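Local coordinates for DNA repair and recombination protein RadB (Thermococcus kodakarensis, PDB 2CVF), which probably takes part in DNA repair and homologous recombination, binding DNA and ATP but showing very weak ATPase activity and promoting no strand exchange, at residues Val109-Ile114 and Val149-Gln154; Lys47-Asp52 and Arg79-Thr84; Met1-Thr6 and Leu38-Leu43. One frame throughout, in Å; residues are numbered along the deposited sequence.

Contact 1: Val109-Ile114 and Val149-Gln154; sequences VVVDSI and VIVINQ
Val-110 packs against both Ile-150 and Ile-152 on one face of a parallel strand pair. Its CG1 lies 3.5 Å from Ile-150 CG2. The same methyl meets Ile-152 CD1, also at 3.5 Å. Ile-152 gets there with an extended chain (chi2 -175°), and its CD1 end also passes the Asp-112 carboxylate, 3.3 Å from OD2. On the other face Val-111 CG2 sits beside Val-151 CG1 at 3.8 Å, and Ile-95 of helix 91-100 covers Val-111. The backbones are laced in parallel register. Val-109 O accepts from Ile-150 N, and Val-111 O accepts from Ile-152 N at 3.1 Å. All of this is buried.

Past Asp-112 the pairing ends. The peptide bond before Ser-113 is cis, and the chain leaves the strand. Here Ser-113, Ile-114 and Gln-154 are partly open to solvent, while Asn-153 stays buried. The fit is looser. Ile-114 slides past Asn-153 in the opposite direction, with Ile-114 CG2 3.5 Å from Asn-153 OD1. It also crosses the Gln-154 side chain at about a right angle.

Val-109 to Val-111 run into Asp-112, and Ile-152 beside them comes near Lys-33 of the predicted ATP site. This is consistent with a Walker B strand in a RecA-type P-loop NTPase core.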
loop_
_atom_site.group_PDB
_atom_site.type_symbol
_atom_site.label_atom_id
_atom_site.label_comp_id
_atom_site.label_asym_id
_atom_site.label_seq_id
_atom_site.Cartn_x
_atom_site.Cartn_y
_atom_site.Cartn_z
ATOM N N VAL A 109 -3.668 3.117 6.841
ATOM C CA VAL A 109 -2.976 1.880 7.196
ATOM C C VAL A 109 -2.287 1.419 5.926
ATOM O O VAL A 109 -2.842 1.552 4.846
ATOM C CB VAL A 109 -3.966 0.725 7.593
ATOM C CG1 VAL A 109 -3.200 -0.577 7.847
ATOM C CG2 VAL A 109 -4.812 1.111 8.820
ATOM N N VAL A 110 -1.057 0.950 6.048
ATOM C CA VAL A 110 -0.324 0.424 4.902
ATOM C C VAL A 110 0.415 -0.769 5.490
ATOM O O VAL A 110 0.942 -0.653 6.600
ATOM C CB VAL A 110 0.745 1.411 4.334
ATOM C CG1 VAL A 110 1.221 0.924 3.007
ATOM C CG2 VAL A 110 0.200 2.780 4.161
ATOM N N VAL A 111 0.431 -1.896 4.772
ATOM C CA VAL A 111 1.113 -3.131 5.202
ATOM C C VAL A 111 2.193 -3.571 4.198
ATOM O O VAL A 111 2.226 -3.063 3.079
ATOM C CB VAL A 111 0.114 -4.286 5.378
ATOM C CG1 VAL A 111 -0.601 -4.179 6.730
ATOM C CG2 VAL A 111 -0.886 -4.251 4.244
ATOM N N ASP A 112 2.995 -4.579 4.570
ATOM C CA ASP A 112 4.095 -5.100 3.742
ATOM C C ASP A 112 4.441 -6.619 3.898
ATOM O O ASP A 112 5.569 -6.942 4.285
ATOM C CB ASP A 112 5.379 -4.299 4.056
ATOM C CG ASP A 112 5.304 -2.827 3.651
ATOM O OD1 ASP A 112 5.087 -1.981 4.542
ATOM O OD2 ASP A 112 5.497 -2.504 2.452
ATOM N N SER A 113 3.552 -7.587 3.668
ATOM C CA SER A 113 2.148 -7.524 3.257
ATOM C C SER A 113 1.961 -8.905 2.597
ATOM O O SER A 113 0.843 -9.466 2.534
ATOM C CB SER A 113 1.903 -6.423 2.226
ATOM O OG SER A 113 0.546 -5.991 2.203
ATOM N N ILE A 114 3.103 -9.437 2.147
ATOM C CA ILE A 114 3.208 -10.730 1.470
ATOM C C ILE A 114 3.794 -11.897 2.300
ATOM O O ILE A 114 3.648 -11.953 3.523
ATOM C CB ILE A 114 3.993 -10.634 0.091
ATOM C CG1 ILE A 114 5.499 -10.401 0.311
ATOM C CG2 ILE A 114 3.358 -9.588 -0.818
ATOM C CD1 ILE A 114 5.875 -9.006 0.771
ATOM N N VAL A 149 -7.141 1.533 3.819
ATOM C CA VAL A 149 -5.874 0.856 4.101
ATOM C C VAL A 149 -5.165 0.634 2.757
ATOM O O VAL A 149 -5.807 0.682 1.697
ATOM C CB VAL A 149 -6.139 -0.555 4.809
ATOM C CG1 VAL A 149 -4.847 -1.335 5.073
ATOM C CG2 VAL A 149 -6.892 -0.363 6.109
ATOM N N ILE A 150 -3.850 0.413 2.809
ATOM C CA ILE A 150 -3.030 0.124 1.631
ATOM C C ILE A 150 -2.293 -1.157 1.948
ATOM O O ILE A 150 -1.531 -1.222 2.913
ATOM C CB ILE A 150 -1.993 1.205 1.303
ATOM C CG1 ILE A 150 -2.681 2.441 0.721
ATOM C CG2 ILE A 150 -0.969 0.661 0.295
ATOM C CD1 ILE A 150 -3.352 2.187 -0.583
ATOM N N VAL A 151 -2.542 -2.162 1.116
ATOM C CA VAL A 151 -1.971 -3.503 1.204
ATOM C C VAL A 151 -0.846 -3.584 0.167
ATOM O O VAL A 151 -1.122 -3.579 -1.026
ATOM C CB VAL A 151 -3.081 -4.537 0.858
ATOM C CG1 VAL A 151 -2.693 -5.926 1.326
ATOM C CG2 VAL A 151 -4.431 -4.101 1.469
ATOM N N ILE A 152 0.407 -3.653 0.600
ATOM C CA ILE A 152 1.500 -3.695 -0.367
ATOM C C ILE A 152 1.948 -5.099 -0.828
ATOM O O ILE A 152 2.842 -5.710 -0.231
ATOM C CB ILE A 152 2.739 -2.879 0.123
ATOM C CG1 ILE A 152 2.337 -1.426 0.434
ATOM C CG2 ILE A 152 3.841 -2.872 -0.957
ATOM C CD1 ILE A 152 3.518 -0.485 0.823
ATOM N N ASN A 153 1.374 -5.586 -1.928
ATOM C CA ASN A 153 1.736 -6.910 -2.446
ATOM C C ASN A 153 2.783 -6.815 -3.559
ATOM O O ASN A 153 3.207 -5.713 -3.930
ATOM C CB ASN A 153 0.490 -7.697 -2.893
ATOM C CG ASN A 153 -0.441 -8.046 -1.718
ATOM O OD1 ASN A 153 -0.018 -8.650 -0.723
ATOM N ND2 ASN A 153 -1.707 -7.653 -1.830
ATOM N N GLN A 154 3.196 -7.957 -4.104
ATOM C CA GLN A 154 4.231 -7.948 -5.136
ATOM C C GLN A 154 4.011 -8.793 -6.407
ATOM O O GLN A 154 2.913 -9.311 -6.652
ATOM C CB GLN A 154 5.578 -8.293 -4.497
ATOM C CG GLN A 154 6.162 -7.182 -3.635
ATOM C CD GLN A 154 7.189 -7.674 -2.626
ATOM O OE1 GLN A 154 7.583 -6.936 -1.722
ATOM N NE2 GLN A 154 7.627 -8.921 -2.770
#

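Contact 2: Lys47-Asp52 and Arg79-Thr84; sequences KVAYVD and RFILFT
Phe-80 meets Val-48 and Tyr-50 on one face of a loosely paired parallel strand pair. Val-48 CB stands 4.0 Å above one face of the Phe-80 ring, offset toward its rim. Tyr-50 CB comes at the ring edge, near its plane, 3.6 Å from Phe-80 CD2. The ring reaches this place with CG anti to the carbonyl carbon (chi1 -55°), alongside Val-48 and pointing the same way. Ala-49 CB and Ile-81 CG2 make a lighter contact at 4.1 Å on the other face. Farther along, Val-51 CG2 approaches Phe-83 CB at 3.9 Å.

The backbones are joined near Val-48. Its N donates to Arg-79 O at 3.3 Å, and its O appears to accept from Ile-81 N, though the place of that oxygen is less certain. These segments belong to the beta-alpha-beta unit of strand 48-51, helix 61-68 and strand 80-81. Strand 80-81 is the outermost strand on this side of the five-stranded parallel sheet. Leu-82 then centres an inverse gamma turn, closed by Phe-83 N on Ile-81 O at 2.9 Å. The turn carries the chain away from Tyr-50 before it returns at Phe-83.

Outside this shell, Leu-38 and Leu-42 of helix 33-42 pack on Phe-80. An alanine at Phe-80 is likely to open a gap between these leucines and the strand, leaving Val-48 and Tyr-50 CB without their ring contact. Tyr-50 also touches Thr-34 of the predicted ATP site, and its ring stands edge-to-face with Phe-57. On the opposite face Leu-98 of helix 91-100 backs Ala-49, Val-51 and Phe-83.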
loop_
_atom_site.group_PDB
_atom_site.type_symbol
_atom_site.label_atom_id
_atom_site.label_comp_id
_atom_site.label_asym_id
_atom_site.label_seq_id
_atom_site.Cartn_x
_atom_site.Cartn_y
_atom_site.Cartn_z
ATOM N N LYS A 47 -2.126 11.078 11.849
ATOM C CA LYS A 47 -1.807 9.647 11.927
ATOM C C LYS A 47 -2.303 8.573 10.919
ATOM O O LYS A 47 -3.504 8.390 10.658
ATOM C CB LYS A 47 -2.021 9.177 13.367
ATOM C CG LYS A 47 -1.189 9.997 14.351
ATOM C CD LYS A 47 -1.931 10.178 15.662
ATOM C CE LYS A 47 -1.119 10.961 16.662
ATOM N NZ LYS A 47 -1.710 10.870 18.012
ATOM N N VAL A 48 -1.312 7.824 10.437
ATOM C CA VAL A 48 -1.446 6.749 9.483
ATOM C C VAL A 48 -0.741 5.570 10.149
ATOM O O VAL A 48 0.346 5.744 10.737
ATOM C CB VAL A 48 -0.602 7.087 8.229
ATOM C CG1 VAL A 48 -0.468 5.877 7.308
ATOM C CG2 VAL A 48 -1.178 8.279 7.490
ATOM N N ALA A 49 -1.339 4.383 10.109
ATOM C CA ALA A 49 -0.663 3.216 10.681
ATOM C C ALA A 49 0.147 2.681 9.524
ATOM O O ALA A 49 -0.349 2.533 8.424
ATOM C CB ALA A 49 -1.647 2.173 11.169
ATOM N N TYR A 50 1.440 2.526 9.727
ATOM C CA TYR A 50 2.297 2.010 8.666
ATOM C C TYR A 50 2.945 0.750 9.241
ATOM O O TYR A 50 3.521 0.751 10.341
ATOM C CB TYR A 50 3.302 3.092 8.240
ATOM C CG TYR A 50 4.248 2.708 7.127
ATOM C CD1 TYR A 50 4.010 1.592 6.331
ATOM C CD2 TYR A 50 5.449 3.388 6.963
ATOM C CE1 TYR A 50 4.965 1.149 5.419
ATOM C CE2 TYR A 50 6.403 2.954 6.052
ATOM C CZ TYR A 50 6.158 1.829 5.291
ATOM O OH TYR A 50 7.141 1.339 4.467
ATOM N N VAL A 51 2.702 -0.351 8.549
ATOM C CA VAL A 51 3.192 -1.643 8.976
ATOM C C VAL A 51 4.019 -2.221 7.840
ATOM O O VAL A 51 3.521 -2.443 6.733
ATOM C CB VAL A 51 2.002 -2.582 9.422
ATOM C CG1 VAL A 51 2.300 -4.047 9.162
ATOM C CG2 VAL A 51 1.730 -2.385 10.885
ATOM N N ASP A 52 5.324 -2.298 8.091
ATOM C CA ASP A 52 6.262 -2.843 7.122
ATOM C C ASP A 52 6.861 -4.091 7.742
ATOM O O ASP A 52 6.919 -4.215 8.957
ATOM C CB ASP A 52 7.324 -1.794 6.673
ATOM C CG ASP A 52 8.228 -1.289 7.817
ATOM O OD1 ASP A 52 7.768 -0.474 8.669
ATOM O OD2 ASP A 52 9.424 -1.681 7.813
ATOM N N ARG A 79 3.974 10.570 12.936
ATOM C CA ARG A 79 2.712 10.410 12.201
ATOM C C ARG A 79 2.344 8.944 11.972
ATOM O O ARG A 79 1.280 8.461 12.372
ATOM C CB ARG A 79 2.784 11.144 10.849
ATOM C CG ARG A 79 2.189 12.559 10.852
ATOM C CD ARG A 79 3.220 13.719 10.874
ATOM N NE ARG A 79 2.546 14.926 11.344
ATOM C CZ ARG A 79 2.768 16.175 10.947
ATOM N NH1 ARG A 79 3.692 16.450 10.037
ATOM N NH2 ARG A 79 2.019 17.159 11.454
ATOM N N PHE A 80 3.217 8.249 11.269
ATOM C CA PHE A 80 3.009 6.841 11.004
ATOM C C PHE A 80 3.442 6.170 12.283
ATOM O O PHE A 80 4.633 6.185 12.632
ATOM C CB PHE A 80 3.894 6.380 9.845
ATOM C CG PHE A 80 3.707 7.184 8.590
ATOM C CD1 PHE A 80 3.989 8.563 8.573
ATOM C CD2 PHE A 80 3.251 6.573 7.424
ATOM C CE1 PHE A 80 3.824 9.305 7.432
ATOM C CE2 PHE A 80 3.081 7.309 6.270
ATOM C CZ PHE A 80 3.371 8.689 6.277
ATOM N N ILE A 81 2.467 5.648 13.019
ATOM C CA ILE A 81 2.740 4.969 14.285
ATOM C C ILE A 81 3.899 3.992 14.020
ATOM O O ILE A 81 3.947 3.361 12.964
ATOM C CB ILE A 81 1.452 4.302 14.796
ATOM C CG1 ILE A 81 1.530 4.074 16.312
ATOM C CG2 ILE A 81 1.151 3.075 13.997
ATOM C CD1 ILE A 81 1.828 5.340 17.134
ATOM N N LEU A 82 4.877 3.961 14.919
ATOM C CA LEU A 82 6.083 3.132 14.745
ATOM C C LEU A 82 6.001 1.582 14.821
ATOM O O LEU A 82 6.560 0.966 15.739
ATOM C CB LEU A 82 7.178 3.655 15.674
ATOM C CG LEU A 82 7.859 4.971 15.268
ATOM C CD1 LEU A 82 6.834 6.096 15.074
ATOM C CD2 LEU A 82 8.889 5.347 16.336
ATOM N N PHE A 83 5.387 0.963 13.800
ATOM C CA PHE A 83 5.174 -0.496 13.737
ATOM C C PHE A 83 5.807 -1.273 12.540
ATOM O O PHE A 83 6.225 -0.698 11.515
ATOM C CB PHE A 83 3.663 -0.788 13.837
ATOM C CG PHE A 83 3.035 -0.414 15.184
ATOM C CD1 PHE A 83 1.864 -1.034 15.614
ATOM C CD2 PHE A 83 3.655 0.512 16.048
ATOM C CE1 PHE A 83 1.331 -0.743 16.891
ATOM C CE2 PHE A 83 3.149 0.818 17.320
ATOM C CZ PHE A 83 1.978 0.187 17.749
ATOM N N THR A 84 5.912 -2.591 12.715
ATOM C CA THR A 84 6.507 -3.486 11.722
ATOM C C THR A 84 5.621 -4.742 11.494
ATOM O O THR A 84 4.462 -4.588 11.095
ATOM C CB THR A 84 8.031 -3.779 12.040
ATOM O OG1 THR A 84 8.239 -3.863 13.457
ATOM C CG2 THR A 84 8.929 -2.691 11.471
#

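Contact 3: Met1-Thr6 and Leu38-Leu43; sequences MLSTGT and LQTGLL
Thr-4 and Thr-40 carry this contact, in which the N-terminal loop lies against helix 33-42. This is the helix of the P-loop (Walker A) strand-loop-helix motif, whose residues are predicted to bind ATP. The contact itself is on the surface and some way down the helix from that site.

Thr-4 turns its methyl to the helix. Its OG1 is anti to the backbone N (chi1 -179°), which leaves CG2 pointing at the helix backbone. CG2 lies 3.4 Å from Thr-40 CA and 3.7 Å from Gln-39 O. Its modelled approach to Thr-40 O is too close to be trusted. Thr-40 answers with its own methyl, which faces Ser-3 OG. Its hydroxyl is not bonded across the contact, since Thr-40 OG1 is 3.9 Å from Thr-4 O. The two segments share no hydrogen bond and meet through methyl groups, backbone and the Ser-3 hydroxyl.

Other parts of the fold flank the pair. Thr-6 and Gln-39 both touch Ile-216 of strand 215-217, so the antiparallel sheet borders loop and helix alike. Thr-40 also packs on Leu-108. Leu-43, in the chain after helix 33-42, adds a marginal touch: its CB is 4.2 Å from Thr-4 CG2.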
loop_
_atom_site.group_PDB
_atom_site.type_symbol
_atom_site.label_atom_id
_atom_site.label_comp_id
_atom_site.label_asym_id
_atom_site.label_seq_id
_atom_site.Cartn_x
_atom_site.Cartn_y
_atom_site.Cartn_z
ATOM N N MET A 1 -12.840 13.242 3.257
ATOM C CA MET A 1 -11.490 12.798 2.765
ATOM C C MET A 1 -11.487 11.383 2.180
ATOM O O MET A 1 -12.169 10.468 2.691
ATOM C CB MET A 1 -10.450 12.869 3.901
ATOM C CG MET A 1 -10.893 12.240 5.232
ATOM S SD MET A 1 -10.056 10.705 5.577
ATOM C CE MET A 1 -10.181 10.599 7.334
ATOM N N LEU A 2 -10.759 11.222 1.084
ATOM C CA LEU A 2 -10.611 9.920 0.447
ATOM C C LEU A 2 -9.191 9.558 0.825
ATOM O O LEU A 2 -8.965 8.638 1.614
ATOM C CB LEU A 2 -10.786 10.025 -1.072
ATOM C CG LEU A 2 -12.098 9.406 -1.598
ATOM C CD1 LEU A 2 -13.311 10.002 -0.869
ATOM C CD2 LEU A 2 -12.220 9.563 -3.120
ATOM N N SER A 3 -8.263 10.378 0.328
ATOM C CA SER A 3 -6.812 10.297 0.589
ATOM C C SER A 3 -6.079 11.233 -0.370
ATOM O O SER A 3 -6.649 11.658 -1.370
ATOM C CB SER A 3 -6.269 8.866 0.445
ATOM O OG SER A 3 -5.120 8.729 1.261
ATOM N N THR A 4 -4.839 11.588 -0.077
ATOM C CA THR A 4 -4.139 12.489 -0.999
ATOM C C THR A 4 -3.380 11.684 -2.055
ATOM O O THR A 4 -3.589 10.474 -2.180
ATOM C CB THR A 4 -3.198 13.493 -0.236
ATOM O OG1 THR A 4 -2.548 14.388 -1.158
ATOM C CG2 THR A 4 -2.174 12.751 0.577
ATOM N N GLY A 5 -2.523 12.359 -2.821
ATOM C CA GLY A 5 -1.732 11.705 -3.850
ATOM C C GLY A 5 -1.106 12.758 -4.747
ATOM O O GLY A 5 -0.481 13.702 -4.246
ATOM N N THR A 6 -1.292 12.609 -6.064
ATOM C CA THR A 6 -0.755 13.567 -7.021
ATOM C C THR A 6 -1.861 14.284 -7.804
ATOM O O THR A 6 -2.499 15.213 -7.299
ATOM C CB THR A 6 0.260 12.909 -7.997
ATOM O OG1 THR A 6 -0.235 11.645 -8.432
ATOM C CG2 THR A 6 1.585 12.730 -7.351
ATOM N N LEU A 38 3.917 6.885 2.062
ATOM C CA LEU A 38 4.432 7.998 2.835
ATOM C C LEU A 38 3.715 9.304 2.463
ATOM O O LEU A 38 2.985 9.864 3.281
ATOM C CB LEU A 38 5.948 8.117 2.596
ATOM C CG LEU A 38 6.909 7.255 3.440
ATOM C CD1 LEU A 38 8.265 7.001 2.752
ATOM C CD2 LEU A 38 7.101 7.975 4.778
ATOM N N GLN A 39 3.877 9.751 1.215
ATOM C CA GLN A 39 3.259 11.002 0.721
ATOM C C GLN A 39 1.769 11.085 1.068
ATOM O O GLN A 39 1.318 12.048 1.681
ATOM C CB GLN A 39 3.474 11.143 -0.795
ATOM C CG GLN A 39 3.296 12.563 -1.330
ATOM C CD GLN A 39 4.408 13.525 -0.908
ATOM O OE1 GLN A 39 4.219 14.374 -0.019
ATOM N NE2 GLN A 39 5.563 13.421 -1.571
ATOM N N THR A 40 1.047 10.027 0.733
ATOM C CA THR A 40 -0.375 9.903 1.023
ATOM C C THR A 40 -0.659 10.289 2.503
ATOM O O THR A 40 -1.518 11.142 2.773
ATOM C CB THR A 40 -0.884 8.419 0.750
ATOM O OG1 THR A 40 -0.932 8.133 -0.648
ATOM C CG2 THR A 40 -2.231 8.229 1.274
ATOM N N GLY A 41 0.151 9.747 3.425
ATOM C CA GLY A 41 -0.024 9.965 4.863
ATOM C C GLY A 41 0.351 11.238 5.623
ATOM O O GLY A 41 -0.484 11.810 6.319
ATOM N N LEU A 42 1.615 11.639 5.576
ATOM C CA LEU A 42 2.061 12.844 6.286
ATOM C C LEU A 42 1.326 14.126 5.832
ATOM O O LEU A 42 1.468 15.209 6.434
ATOM C CB LEU A 42 3.584 13.008 6.152
ATOM C CG LEU A 42 4.302 12.935 4.798
ATOM C CD1 LEU A 42 5.094 11.661 4.729
ATOM C CD2 LEU A 42 3.367 13.069 3.578
ATOM N N LEU A 43 0.603 14.012 4.718
ATOM C CA LEU A 43 -0.159 15.139 4.213
ATOM C C LEU A 43 -1.703 15.024 4.394
ATOM O O LEU A 43 -2.441 15.969 4.095
ATOM C CB LEU A 43 0.235 15.429 2.772
ATOM C CG LEU A 43 1.128 16.676 2.656
ATOM C CD1 LEU A 43 1.079 17.174 1.222
ATOM C CD2 LEU A 43 0.677 17.800 3.586
#

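Contact 1 is the core of the set, contact 2 is partly buried, and contact 3 lies at the surface. Contacts 1 and 2 build one parallel sheet. Strands 109-111 and 48-51 are neighbours in it, probably joined by hydrogen bonds between Val-110 N and Ala-49 O and between Val-51 N and Val-110 O. Contact 1 is tight aliphatic pairing in the middle. Contact 2 is looser and partly aromatic at the margin. Contact 3 joins loop to helix through methyls. It meets contact 2 where Phe-80 and Val-48 pack on helix 33-42, but does not touch contact 1, about 6 Å away at the nearest atoms.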